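Local coordinates for tail spike protein gp49 (Pseudomonas phage LKA1, PDB 4RU4) that cleaves the O-specific polysaccharide of Pseudomonas as a lyase and probably degrades the host cell envelope when the phage enters, at residues Thr43-Ala48 and Trp57-Ala62; Ile134-Thr139 and Asp146-Tyr151; Gly168-Val173 and Asn277-Gly282; His327-His332 and Cys338-Cys343; Gln352-Ser357 and Thr416-Asn421. One frame throughout, in Å; residues are numbered along the deposited sequence.

Interaction 1: residues Thr43-Ala48 and Trp57-Ala62. With EDO (1,2-ethanediol), chain V.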
# COMPACT_ATOMS: atom_id res chain seq x y z
N THR B 43 4.74 -33.84 -44.86
CA THR B 43 3.78 -34.87 -44.50
C THR B 43 3.64 -34.94 -42.98
O THR B 43 2.56 -35.21 -42.46
CB THR B 43 4.25 -36.21 -45.01
OG1 THR B 43 4.19 -36.18 -46.45
CG2 THR B 43 3.37 -37.32 -44.49
N VAL B 44 4.72 -34.66 -42.26
CA VAL B 44 4.71 -34.71 -40.80
C VAL B 44 4.45 -33.31 -40.24
O VAL B 44 3.63 -33.13 -39.30
CB VAL B 44 6.03 -35.28 -40.25
CG1 VAL B 44 6.04 -35.27 -38.71
CG2 VAL B 44 6.28 -36.71 -40.80
N TYR B 45 5.12 -32.31 -40.82
CA TYR B 45 4.97 -30.91 -40.37
C TYR B 45 4.52 -30.01 -41.54
O TYR B 45 5.34 -29.45 -42.25
CB TYR B 45 6.29 -30.37 -39.84
CG TYR B 45 6.96 -31.23 -38.78
CD1 TYR B 45 6.43 -31.31 -37.50
CD2 TYR B 45 8.12 -31.92 -39.04
CE1 TYR B 45 7.02 -32.08 -36.52
CE2 TYR B 45 8.74 -32.71 -38.04
CZ TYR B 45 8.18 -32.77 -36.79
OH TYR B 45 8.77 -33.53 -35.78
N PRO B 46 3.20 -29.89 -41.74
CA PRO B 46 2.72 -29.20 -42.94
C PRO B 46 3.23 -27.77 -43.04
O PRO B 46 3.43 -27.29 -44.14
CB PRO B 46 1.20 -29.21 -42.77
CG PRO B 46 0.95 -30.38 -41.85
CD PRO B 46 2.10 -30.42 -40.91
N HIS B 47 3.51 -27.12 -41.93
CA HIS B 47 3.93 -25.73 -42.04
C HIS B 47 5.44 -25.49 -41.90
O HIS B 47 5.90 -24.36 -41.75
CB HIS B 47 3.07 -24.84 -41.12
CG HIS B 47 1.61 -24.91 -41.42
ND1 HIS B 47 1.10 -24.79 -42.70
CD2 HIS B 47 0.54 -25.15 -40.62
CE1 HIS B 47 -0.21 -24.92 -42.67
NE2 HIS B 47 -0.58 -25.14 -41.43
N ALA B 48 6.22 -26.57 -41.99
CA ALA B 48 7.66 -26.44 -42.16
C ALA B 48 7.94 -25.69 -43.47
O ALA B 48 7.28 -25.93 -44.49
CB ALA B 48 8.30 -27.83 -42.21
N TRP B 57 11.59 -26.66 -33.42
CA TRP B 57 10.60 -25.66 -33.80
C TRP B 57 9.39 -26.32 -34.46
O TRP B 57 8.22 -26.04 -34.10
CB TRP B 57 11.19 -24.59 -34.74
CG TRP B 57 10.05 -23.77 -35.34
CD1 TRP B 57 9.41 -22.71 -34.76
CD2 TRP B 57 9.38 -24.02 -36.59
NE1 TRP B 57 8.40 -22.25 -35.59
CE2 TRP B 57 8.36 -23.05 -36.71
CE3 TRP B 57 9.56 -24.96 -37.61
CZ2 TRP B 57 7.52 -23.00 -37.80
CZ3 TRP B 57 8.72 -24.90 -38.71
CH2 TRP B 57 7.72 -23.93 -38.80
N ALA B 58 9.65 -27.18 -35.44
CA ALA B 58 8.58 -27.88 -36.13
C ALA B 58 7.68 -28.64 -35.13
O ALA B 58 6.45 -28.57 -35.20
CB ALA B 58 9.16 -28.84 -37.22
N ALA B 59 8.30 -29.32 -34.17
CA ALA B 59 7.55 -30.06 -33.16
C ALA B 59 6.72 -29.15 -32.23
O ALA B 59 5.55 -29.44 -31.94
CB ALA B 59 8.49 -30.97 -32.32
N LEU B 60 7.32 -28.06 -31.77
CA LEU B 60 6.64 -27.15 -30.86
C LEU B 60 5.51 -26.46 -31.57
O LEU B 60 4.42 -26.35 -31.04
CB LEU B 60 7.60 -26.10 -30.33
CG LEU B 60 8.34 -26.45 -29.05
CD1 LEU B 60 9.51 -25.50 -28.90
CD2 LEU B 60 7.37 -26.34 -27.88
N GLN B 61 5.78 -26.00 -32.79
CA GLN B 61 4.72 -25.35 -33.58
C GLN B 61 3.57 -26.30 -33.86
O GLN B 61 2.39 -25.91 -33.77
CB GLN B 61 5.26 -24.75 -34.90
CG GLN B 61 4.19 -23.95 -35.66
CD GLN B 61 3.77 -22.70 -34.89
OE1 GLN B 61 4.58 -21.80 -34.65
NE2 GLN B 61 2.51 -22.65 -34.47
N ALA B 62 3.90 -27.55 -34.19
CA ALA B 62 2.85 -28.56 -34.46
C ALA B 62 2.03 -28.86 -33.21
O ALA B 62 0.80 -29.08 -33.27
CB ALA B 62 3.46 -29.86 -35.03
C1 EDO V . 4.76 -27.36 -37.43
O1 EDO V . 6.04 -27.12 -37.99
C2 EDO V . 3.76 -26.73 -38.38
O2 EDO V . 3.33 -27.73 -39.29
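Tyr45 turns one face of its ring onto Ala58 of helix 55-65, and this is the tight half of the contact. Ala58 CB stands 3.6 Å from the centroid of the Tyr45 ring and only 11° off its normal, a CH-pi contact. Val44 CG1 covers the opposite face, so the ring is held between two methyl groups, while Ala62 CB lies at its edge, 4.1 Å from Tyr45 CD1. Tyr45 OH is hydrogen-bonded to Phe20 O.

The other half is looser. A type I turn runs from Tyr45 to Ala48, and exposed Pro46 and His47 sit on it. Between turn and helix lies a 1,2-ethanediol, probably from the crystallisation liquor: His47 N gives its O2 a hydrogen bond of 2.7 Å (159° at the hydrogen). Direct contact resumes at Trp57, whose CH2 meets His47 O in the ring plane at 3.5 Å; Trp57 NE1 is hydrogen-bonded to Gly82 O, and the ring also packs on strand 75-79. With methyl-ring packing on one side and, on the other, a diol that takes its hydrogen bond from His47 N, the two segments depend on apolar packing for their direct hold on each other.

Interaction 2: residues Ile134-Thr139 and Asp146-Tyr151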
# COMPACT_ATOMS: atom_id res chain seq x y z
N ILE B 134 -24.58 2.41 -24.27
CA ILE B 134 -24.13 2.60 -25.63
C ILE B 134 -25.24 2.18 -26.59
O ILE B 134 -25.78 1.07 -26.47
CB ILE B 134 -22.89 1.69 -25.93
CG1 ILE B 134 -21.77 1.93 -24.91
CG2 ILE B 134 -22.39 1.92 -27.34
CD1 ILE B 134 -21.20 3.33 -24.92
N ASP B 135 -25.54 3.06 -27.55
CA ASP B 135 -26.57 2.81 -28.55
C ASP B 135 -25.98 2.51 -29.93
O ASP B 135 -25.44 3.41 -30.59
CB ASP B 135 -27.50 4.04 -28.66
CG ASP B 135 -28.27 4.31 -27.38
OD1 ASP B 135 -28.64 3.34 -26.68
OD2 ASP B 135 -28.51 5.50 -27.08
N PHE B 136 -26.10 1.26 -30.36
CA PHE B 136 -25.56 0.82 -31.64
C PHE B 136 -26.54 1.08 -32.77
O PHE B 136 -27.77 1.01 -32.57
CB PHE B 136 -25.23 -0.67 -31.57
CG PHE B 136 -23.93 -0.96 -30.85
CD1 PHE B 136 -23.92 -1.15 -29.47
CD2 PHE B 136 -22.74 -1.02 -31.54
CE1 PHE B 136 -22.73 -1.43 -28.80
CE2 PHE B 136 -21.54 -1.28 -30.87
CZ PHE B 136 -21.55 -1.47 -29.49
N ALA B 137 -26.00 1.38 -33.95
CA ALA B 137 -26.82 1.71 -35.11
C ALA B 137 -27.68 0.54 -35.57
O ALA B 137 -28.71 0.74 -36.20
CB ALA B 137 -25.94 2.19 -36.25
N SER B 138 -27.27 -0.68 -35.26
CA SER B 138 -28.02 -1.87 -35.67
C SER B 138 -27.63 -3.01 -34.74
O SER B 138 -26.75 -2.82 -33.89
CB SER B 138 -27.72 -2.23 -37.13
OG SER B 138 -26.37 -2.64 -37.31
N THR B 139 -28.25 -4.18 -34.89
CA THR B 139 -28.06 -5.26 -33.91
C THR B 139 -26.60 -5.68 -33.70
O THR B 139 -25.98 -6.16 -34.64
CB THR B 139 -28.81 -6.55 -34.37
OG1 THR B 139 -30.20 -6.26 -34.53
CG2 THR B 139 -28.64 -7.66 -33.34
N ASP B 146 -18.82 -9.85 -22.87
CA ASP B 146 -18.02 -9.60 -24.07
C ASP B 146 -17.23 -8.29 -23.90
O ASP B 146 -17.60 -7.44 -23.09
CB ASP B 146 -18.88 -9.51 -25.34
CG ASP B 146 -19.29 -10.89 -25.89
OD1 ASP B 146 -18.82 -11.94 -25.41
OD2 ASP B 146 -20.09 -10.91 -26.85
N VAL B 147 -16.16 -8.14 -24.67
CA VAL B 147 -15.31 -6.94 -24.60
C VAL B 147 -15.21 -6.27 -25.96
O VAL B 147 -15.03 -6.95 -26.98
CB VAL B 147 -13.90 -7.29 -24.07
CG1 VAL B 147 -12.94 -6.09 -24.14
CG2 VAL B 147 -14.02 -7.83 -22.64
N PHE B 148 -15.38 -4.96 -25.98
CA PHE B 148 -15.19 -4.22 -27.21
C PHE B 148 -14.37 -2.97 -26.99
O PHE B 148 -14.24 -2.50 -25.85
CB PHE B 148 -16.53 -3.92 -27.92
CG PHE B 148 -17.47 -3.00 -27.14
CD1 PHE B 148 -17.40 -1.63 -27.29
CD2 PHE B 148 -18.47 -3.54 -26.33
CE1 PHE B 148 -18.28 -0.80 -26.64
CE2 PHE B 148 -19.35 -2.71 -25.65
CZ PHE B 148 -19.26 -1.33 -25.81
N ILE B 149 -13.80 -2.46 -28.08
CA ILE B 149 -13.01 -1.25 -28.07
C ILE B 149 -13.72 -0.17 -28.88
O ILE B 149 -14.10 -0.39 -30.04
CB ILE B 149 -11.64 -1.48 -28.75
CG1 ILE B 149 -10.80 -2.46 -27.94
CG2 ILE B 149 -10.89 -0.13 -28.90
CD1 ILE B 149 -9.58 -3.00 -28.71
N ILE B 150 -13.93 0.98 -28.26
CA ILE B 150 -14.30 2.18 -29.00
C ILE B 150 -13.00 2.82 -29.45
O ILE B 150 -12.10 3.02 -28.62
CB ILE B 150 -15.05 3.14 -28.07
CG1 ILE B 150 -16.31 2.45 -27.51
CG2 ILE B 150 -15.34 4.49 -28.79
CD1 ILE B 150 -17.05 3.27 -26.45
N TYR B 151 -12.87 3.13 -30.74
CA TYR B 151 -11.61 3.66 -31.28
C TYR B 151 -11.83 4.88 -32.14
O TYR B 151 -12.67 4.86 -33.04
CB TYR B 151 -10.91 2.59 -32.11
CG TYR B 151 -9.70 3.05 -32.90
CD1 TYR B 151 -8.57 3.54 -32.24
CD2 TYR B 151 -9.68 2.95 -34.29
CE1 TYR B 151 -7.46 3.97 -32.96
CE2 TYR B 151 -8.56 3.36 -35.02
CZ TYR B 151 -7.46 3.86 -34.35
OH TYR B 151 -6.36 4.27 -35.04
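The ring of Phe136 points its edge at one face of Phe148, and the edge of Phe148 in turn receives Ile134. This is a T-shaped pair in the core of an Ig-like domain, with centroids 5.8 Å apart and planes at 76°. Phe136 CZ leads the approach and comes to 4.3 Å from Phe148 CZ, over the face of the Phe148 ring. Ile134 CG1 reaches the same atom differently, lying near the plane of that ring, 4.2 Å from Phe148 CZ.

Strand 133-135, which Phe136 follows, does not pair with strand 147-151. It is bonded to strand 180-183, whereas strand 147-151 runs between strands 168-177 and 197-202. The nearest CA atoms, those of Ile134 and Ile150, are 10.4 Å apart, a spacing that suits strands packed face to face with only side chains between them. Phe148 reaches into this gap with CG flanked by both backbone N and carbonyl carbon (chi1 64°). Ile198 packs on both aromatic side chains, and Leu121 and Ile183 add to the surroundings of Phe148. The two isoleucines also meet, end to end, Ile134 CD1 lying 4.4 Å from Ile150 CD1.

Interaction 3: residues Gly168-Val173 and Asn277-Gly282. With EDO (1,2-ethanediol), chain H.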
# COMPACT_ATOMS: atom_id res chain seq x y z
N GLY B 168 -10.13 6.52 -27.22
CA GLY B 168 -11.01 5.36 -27.23
C GLY B 168 -10.82 4.64 -25.91
O GLY B 168 -10.14 5.14 -25.03
N GLU B 169 -11.43 3.46 -25.75
CA GLU B 169 -11.21 2.67 -24.53
C GLU B 169 -11.85 1.29 -24.67
O GLU B 169 -12.60 1.05 -25.63
CB GLU B 169 -11.82 3.38 -23.29
CG GLU B 169 -13.28 3.74 -23.39
CD GLU B 169 -13.70 4.75 -22.30
OE1 GLU B 169 -13.93 4.32 -21.14
OE2 GLU B 169 -13.74 5.97 -22.61
N PHE B 170 -11.56 0.41 -23.72
CA PHE B 170 -12.18 -0.92 -23.65
C PHE B 170 -13.43 -0.95 -22.78
O PHE B 170 -13.41 -0.45 -21.64
CB PHE B 170 -11.22 -1.93 -23.04
CG PHE B 170 -10.08 -2.33 -23.95
CD1 PHE B 170 -9.08 -1.41 -24.28
CD2 PHE B 170 -9.99 -3.63 -24.43
CE1 PHE B 170 -8.01 -1.78 -25.07
CE2 PHE B 170 -8.91 -4.02 -25.24
CZ PHE B 170 -7.91 -3.09 -25.56
N CYS B 171 -14.49 -1.57 -23.29
CA CYS B 171 -15.76 -1.67 -22.56
C CYS B 171 -16.14 -3.13 -22.38
O CYS B 171 -15.87 -3.96 -23.24
CB CYS B 171 -16.90 -0.97 -23.31
SG CYS B 171 -16.65 0.76 -23.64
N GLU B 172 -16.74 -3.44 -21.24
CA GLU B 172 -17.11 -4.82 -20.92
C GLU B 172 -18.64 -4.88 -20.82
O GLU B 172 -19.24 -4.14 -20.03
CB GLU B 172 -16.44 -5.27 -19.62
CG GLU B 172 -16.62 -6.75 -19.29
CD GLU B 172 -15.90 -7.18 -18.01
OE1 GLU B 172 -14.85 -6.58 -17.62
OE2 GLU B 172 -16.40 -8.15 -17.40
N VAL B 173 -19.27 -5.71 -21.64
CA VAL B 173 -20.73 -5.72 -21.76
C VAL B 173 -21.44 -6.20 -20.48
O VAL B 173 -21.11 -7.25 -19.92
CB VAL B 173 -21.19 -6.54 -23.03
CG1 VAL B 173 -22.73 -6.60 -23.14
CG2 VAL B 173 -20.60 -5.93 -24.32
N ASN B 277 -1.39 0.20 -25.47
CA ASN B 277 -2.83 0.28 -25.75
C ASN B 277 -3.64 -0.77 -24.98
O ASN B 277 -4.51 -1.43 -25.54
CB ASN B 277 -3.05 0.16 -27.27
CG ASN B 277 -2.17 1.14 -28.07
OD1 ASN B 277 -1.37 0.71 -28.91
ND2 ASN B 277 -2.32 2.46 -27.82
N CYS B 278 -3.35 -0.93 -23.68
CA CYS B 278 -3.98 -1.97 -22.89
C CYS B 278 -4.88 -1.35 -21.83
O CYS B 278 -4.68 -0.20 -21.42
CB CYS B 278 -2.94 -2.83 -22.17
SG CYS B 278 -1.99 -3.99 -23.22
N HIS B 279 -5.83 -2.15 -21.33
CA HIS B 279 -6.81 -1.65 -20.37
C HIS B 279 -7.01 -2.76 -19.34
O HIS B 279 -7.15 -3.91 -19.72
CB HIS B 279 -8.10 -1.29 -21.14
CG HIS B 279 -9.13 -0.53 -20.34
ND1 HIS B 279 -9.78 0.59 -20.84
CD2 HIS B 279 -9.66 -0.75 -19.12
CE1 HIS B 279 -10.64 1.04 -19.94
NE2 HIS B 279 -10.60 0.24 -18.89
N ASP B 280 -6.98 -2.41 -18.04
CA ASP B 280 -7.04 -3.38 -16.94
C ASP B 280 -5.75 -4.22 -16.85
O ASP B 280 -4.88 -4.14 -17.71
CB ASP B 280 -8.29 -4.30 -17.01
CG ASP B 280 -9.44 -3.79 -16.15
OD1 ASP B 280 -9.75 -2.59 -16.22
OD2 ASP B 280 -10.07 -4.61 -15.42
N GLY B 281 -5.65 -5.02 -15.80
CA GLY B 281 -4.49 -5.90 -15.65
C GLY B 281 -3.26 -5.18 -15.14
O GLY B 281 -3.35 -4.15 -14.45
N GLY B 282 -2.09 -5.75 -15.45
CA GLY B 282 -0.84 -5.18 -15.00
C GLY B 282 0.19 -6.24 -14.63
O GLY B 282 0.08 -7.38 -15.06
C1 EDO H . -15.59 -9.94 -14.68
O1 EDO H . -15.15 -8.60 -14.93
C2 EDO H . -14.41 -10.81 -14.29
O2 EDO H . -13.58 -10.98 -15.46
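Where the Ig-like domain abuts the flank of the pectin lyase-like beta-helix, Phe170 of strand 168-177 packs on His279 of residues 277-282, just before the chain turns a corner at Asp280. The two side chains slide past each other in opposite directions. Phe170 CD1 lies 3.3 Å from His279 CB, and the rings are oblique, centroids 5.8 Å apart and planes at 57°. His279 holds its CG anti to its own backbone N (chi1 -169°), which carries the imidazole under the Phe170 backbone: Phe170 O sits over one face toward the rim, 3.6 Å from His279 CE1. Glu169 CB lies at the edge of the same ring, and Asp280 OD1 is in its plane.

Farther along, the Phe170 ring presents its edge to a backbone oxygen, with Phe170 CE1 3.5 Å from Asn277 O. The Asn277 amide itself is tied to the beta-helix through Val306 O and Asp300 N.

Two acids here also reach the second subunit. Asp280 forms a salt bridge with its Arg319, and Glu172 bridges to its Lys287 as well as to Arg184 of the same chain. Glu172 OE2 also accepts a hydrogen bond of 2.8 Å from O1 of a 1,2-ethanediol, probably left from crystallisation.

Interaction 4: residues His327-His332 and Cys338-Cys343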
# COMPACT_ATOMS: atom_id res chain seq x y z
N HIS B 327 14.31 7.42 -17.27
CA HIS B 327 13.65 6.85 -16.12
C HIS B 327 13.45 5.36 -16.31
O HIS B 327 13.18 4.88 -17.43
CB HIS B 327 12.29 7.54 -15.93
CG HIS B 327 11.44 7.52 -17.16
ND1 HIS B 327 11.48 8.51 -18.12
CD2 HIS B 327 10.53 6.62 -17.60
CE1 HIS B 327 10.63 8.23 -19.09
NE2 HIS B 327 10.03 7.09 -18.80
N CYS B 328 13.55 4.64 -15.20
CA CYS B 328 13.39 3.19 -15.19
C CYS B 328 11.91 2.77 -15.25
O CYS B 328 11.55 1.85 -15.99
CB CYS B 328 14.04 2.61 -13.93
SG CYS B 328 13.76 0.82 -13.72
N ALA B 329 11.07 3.41 -14.45
CA ALA B 329 9.63 3.10 -14.44
C ALA B 329 8.91 4.04 -15.37
O ALA B 329 8.95 5.25 -15.16
CB ALA B 329 9.06 3.22 -13.04
N ASP B 330 8.26 3.51 -16.41
CA ASP B 330 7.72 4.38 -17.46
C ASP B 330 6.18 4.33 -17.59
O ASP B 330 5.56 3.29 -17.36
CB ASP B 330 8.38 4.05 -18.83
CG ASP B 330 7.72 4.78 -19.97
OD1 ASP B 330 8.14 5.94 -20.26
OD2 ASP B 330 6.76 4.23 -20.57
N PHE B 331 5.58 5.48 -17.89
CA PHE B 331 4.30 5.57 -18.57
C PHE B 331 4.52 6.56 -19.71
O PHE B 331 5.17 7.59 -19.50
CB PHE B 331 3.23 6.19 -17.67
CG PHE B 331 2.83 5.36 -16.49
CD1 PHE B 331 2.14 4.16 -16.66
CD2 PHE B 331 3.08 5.80 -15.19
CE1 PHE B 331 1.76 3.39 -15.58
CE2 PHE B 331 2.69 5.03 -14.10
CZ PHE B 331 2.00 3.83 -14.30
N HIS B 332 3.98 6.29 -20.90
CA HIS B 332 3.94 7.33 -21.95
C HIS B 332 2.71 8.25 -21.82
O HIS B 332 1.80 8.00 -21.01
CB HIS B 332 3.97 6.69 -23.35
CG HIS B 332 5.34 6.31 -23.81
ND1 HIS B 332 6.21 5.58 -23.01
CD2 HIS B 332 6.00 6.55 -24.97
CE1 HIS B 332 7.34 5.40 -23.67
NE2 HIS B 332 7.24 5.96 -24.86
N CYS B 338 -3.39 5.16 -14.14
CA CYS B 338 -2.51 4.01 -13.96
C CYS B 338 -1.59 4.30 -12.79
O CYS B 338 -1.44 5.45 -12.38
CB CYS B 338 -1.66 3.81 -15.21
SG CYS B 338 -2.55 3.26 -16.67
N SER B 339 -0.92 3.26 -12.26
CA SER B 339 -0.04 3.48 -11.10
C SER B 339 1.02 2.41 -10.94
O SER B 339 0.89 1.29 -11.48
CB SER B 339 -0.86 3.56 -9.79
OG SER B 339 -1.68 2.40 -9.59
N TYR B 340 2.09 2.79 -10.22
CA TYR B 340 3.03 1.83 -9.61
C TYR B 340 2.76 1.87 -8.10
O TYR B 340 2.61 2.94 -7.51
CB TYR B 340 4.51 2.22 -9.88
CG TYR B 340 4.97 2.01 -11.31
CD1 TYR B 340 4.66 2.91 -12.31
CD2 TYR B 340 5.75 0.90 -11.66
CE1 TYR B 340 5.07 2.70 -13.64
CE2 TYR B 340 6.18 0.70 -12.99
CZ TYR B 340 5.83 1.61 -13.96
OH TYR B 340 6.22 1.42 -15.26
N GLU B 341 2.71 0.70 -7.46
CA GLU B 341 2.41 0.61 -6.04
C GLU B 341 3.30 -0.47 -5.42
O GLU B 341 3.46 -1.54 -6.01
CB GLU B 341 0.93 0.22 -5.85
CG GLU B 341 0.01 1.29 -6.47
CD GLU B 341 -1.46 0.92 -6.58
OE1 GLU B 341 -1.83 -0.21 -6.20
OE2 GLU B 341 -2.24 1.78 -7.08
N ASN B 342 3.89 -0.16 -4.27
CA ASN B 342 4.74 -1.12 -3.56
C ASN B 342 5.86 -1.64 -4.43
O ASN B 342 6.13 -2.84 -4.41
CB ASN B 342 3.93 -2.30 -3.04
CG ASN B 342 2.79 -1.88 -2.12
OD1 ASN B 342 1.64 -2.23 -2.37
ND2 ASN B 342 3.10 -1.17 -1.07
N CYS B 343 6.49 -0.76 -5.19
CA CYS B 343 7.60 -1.14 -6.06
C CYS B 343 8.91 -0.54 -5.58
O CYS B 343 8.93 0.59 -5.06
CB CYS B 343 7.33 -0.66 -7.50
SG CYS B 343 6.01 -1.60 -8.33
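Phe331 and Tyr340 both place CG beside the backbone N and opposite the carbonyl carbon (chi1 -67° and -72°), and from a loop, 327-332, and from strand 338-341 they reach into the same space. That space is the interior of a parallel beta-helix: strand 338-341 belongs to one of its walls, paired with strands 312-314 and 356-359. Across from it the loop runs antiparallel.

The rings slide past each other as an offset edge-to-face pair, the edge of Tyr340 toward the face of Phe331, with centroids 4.9 Å apart and planes at 62°. The closest atoms are Tyr340 CE1 and Phe331 CZ, at 3.3 Å. Ala329 CB lies over one face of Tyr340, 3.7 Å from Tyr340 CZ, and the Tyr358 ring on the next coil meets that tyrosine with nearly parallel planes. Cys338 CB fills in beside Phe331, 3.5 Å from its CE1. The phenol end finds a polar partner in this apolar setting: Tyr340 OH donates to Asp330 O at 2.9 Å, tilted out of the carbonyl plane.

The Asp330 side chain leads the other way, into two histidines. His327 NE2 gives Asp330 OD1 an almost straight bond of 2.7 Å on the anti lone pair, and His332 ND1 reaches OD2 on its syn side; one imidazole on each oxygen should limit the carboxylate's rotation. On the far side of strand 338-341, Glu341 forms salt bridges with Arg314 and Arg359, and Ser339 OG donates to Glu341 OE2 at 2.6 Å, from above the carboxylate plane.

Interaction 5: residues Gln352-Ser357 and Thr416-Asn421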
# COMPACT_ATOMS: atom_id res chain seq x y z
N GLN B 352 3.48 11.10 -16.77
CA GLN B 352 3.10 11.47 -18.12
C GLN B 352 1.60 11.14 -18.27
O GLN B 352 1.09 10.27 -17.57
CB GLN B 352 3.90 10.65 -19.16
CG GLN B 352 5.40 10.72 -18.96
CD GLN B 352 6.20 10.19 -20.13
OE1 GLN B 352 5.74 10.20 -21.27
NE2 GLN B 352 7.45 9.77 -19.85
N GLY B 353 0.91 11.79 -19.21
CA GLY B 353 -0.47 11.43 -19.48
C GLY B 353 -1.44 12.12 -18.54
O GLY B 353 -1.46 13.34 -18.48
N LYS B 354 -2.22 11.36 -17.78
CA LYS B 354 -3.28 11.95 -16.93
C LYS B 354 -3.60 11.03 -15.78
O LYS B 354 -3.77 9.84 -16.00
CB LYS B 354 -4.56 12.17 -17.76
CG LYS B 354 -5.80 12.60 -16.90
CD LYS B 354 -7.00 13.02 -17.80
CE LYS B 354 -8.30 13.23 -17.00
NZ LYS B 354 -9.43 13.57 -17.96
N ASP B 355 -3.72 11.57 -14.57
CA ASP B 355 -4.13 10.79 -13.39
C ASP B 355 -3.20 9.60 -13.15
O ASP B 355 -3.60 8.43 -13.28
CB ASP B 355 -5.60 10.35 -13.50
CG ASP B 355 -6.56 11.53 -13.50
OD1 ASP B 355 -6.14 12.65 -13.13
OD2 ASP B 355 -7.74 11.35 -13.88
N ILE B 356 -1.96 9.90 -12.78
CA ILE B 356 -0.94 8.88 -12.54
C ILE B 356 -0.43 8.95 -11.09
O ILE B 356 -0.22 10.04 -10.57
CB ILE B 356 0.25 9.14 -13.46
CG1 ILE B 356 -0.18 9.12 -14.93
CG2 ILE B 356 1.42 8.18 -13.14
CD1 ILE B 356 -0.89 7.86 -15.40
N SER B 357 -0.24 7.80 -10.44
CA SER B 357 0.21 7.83 -9.04
C SER B 357 1.34 6.83 -8.83
O SER B 357 1.38 5.78 -9.50
CB SER B 357 -0.95 7.51 -8.09
OG SER B 357 -2.14 8.19 -8.48
N THR B 416 -1.03 20.56 -23.15
CA THR B 416 -1.54 20.37 -21.77
C THR B 416 -2.86 21.10 -21.68
O THR B 416 -2.89 22.33 -21.52
CB THR B 416 -0.58 20.97 -20.74
OG1 THR B 416 0.74 20.41 -20.93
CG2 THR B 416 -1.06 20.69 -19.30
N THR B 417 -3.97 20.37 -21.83
CA THR B 417 -5.24 21.04 -22.05
C THR B 417 -6.18 21.00 -20.85
O THR B 417 -7.25 21.58 -20.91
CB THR B 417 -5.97 20.42 -23.27
OG1 THR B 417 -6.20 19.04 -23.00
CG2 THR B 417 -5.11 20.53 -24.52
N GLN B 418 -5.79 20.32 -19.78
CA GLN B 418 -6.62 20.21 -18.59
C GLN B 418 -5.84 20.70 -17.35
O GLN B 418 -4.62 20.59 -17.30
CB GLN B 418 -7.10 18.77 -18.42
CG GLN B 418 -7.95 18.25 -19.60
CD GLN B 418 -8.29 16.75 -19.48
OE1 GLN B 418 -8.37 16.20 -18.39
NE2 GLN B 418 -8.48 16.09 -20.63
N PRO B 419 -6.55 21.25 -16.36
CA PRO B 419 -5.88 21.71 -15.14
C PRO B 419 -5.01 20.60 -14.56
O PRO B 419 -5.43 19.43 -14.59
CB PRO B 419 -7.05 22.02 -14.20
CG PRO B 419 -8.16 22.42 -15.12
CD PRO B 419 -8.01 21.50 -16.32
N CYS B 420 -3.82 20.95 -14.05
CA CYS B 420 -2.87 19.97 -13.48
C CYS B 420 -2.77 20.12 -11.98
O CYS B 420 -2.65 21.23 -11.49
CB CYS B 420 -1.47 20.21 -14.04
SG CYS B 420 -1.34 20.02 -15.82
N ASN B 421 -2.78 19.00 -11.26
CA ASN B 421 -2.53 19.03 -9.81
C ASN B 421 -1.32 18.13 -9.53
O ASN B 421 -1.36 16.94 -9.82
CB ASN B 421 -3.74 18.48 -9.06
CG ASN B 421 -5.01 19.14 -9.48
OD1 ASN B 421 -5.10 20.36 -9.49
ND2 ASN B 421 -6.00 18.35 -9.85
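The end of Lys354, from CD to NZ, lies across the amide oxygen of Gln418, and the two side chains cross at about a right angle. The ammonium nitrogen does the bonding: Lys354 NZ donates to Gln418 OE1 at 2.9 Å, in the carbonyl plane and on a lone pair, with 125° between C=O and donor. The methylenes behind it follow the same oxygen, Lys354 CE at 3.3 Å from Gln418 OE1 and Lys354 CD at 3.5 Å, so the amide oxygen rests along the last part of the lysine. Every lysine torsion is near 180°, and this straightness helps NZ span the gap between backbones, Lys354 CA being 9.1 Å from Gln418 CA.

Both residues sit at turns of the pectin lyase-like beta-helix. Lys354 is at the corner between strands 349-352 and 356-359, and Gln418 is in the loop before strand 420-425. Strand 380-385 pairs with both 356-359 and 420-425 and lies between them, so the bond bridges over one intervening coil. It is a surface contact that buries just 77 Å², and the lysine also has Glu336 as a long, weak ionic partner. Next to it, Asp355 forms a salt bridge with Arg430 of the second subunit, on which the Lys354 side chain packs too.

In the fold
Interactions 1 to 4 are buried, and interaction 5 alone is a surface contact, resting on one side-chain hydrogen bond. Interaction 1 stands apart, at helices 38-44 and 55-65, its centre 35 Å or more from the others. Interaction 2 and one side of interaction 3 lie in the Ig-like domain: strands 147-151 and 168-177 are neighbours there, so the apolar core of 2 continues into the junction of 3, where aromatic packing is joined by polar and intersubunit pairs. Interactions 4 and 5 lie on adjoining coils, where strands 338-341 and 356-359 pair; 4 packs the interior with rings and 5 ties corners outside. Interactions 3, 4 and 5 all reach the second subunit.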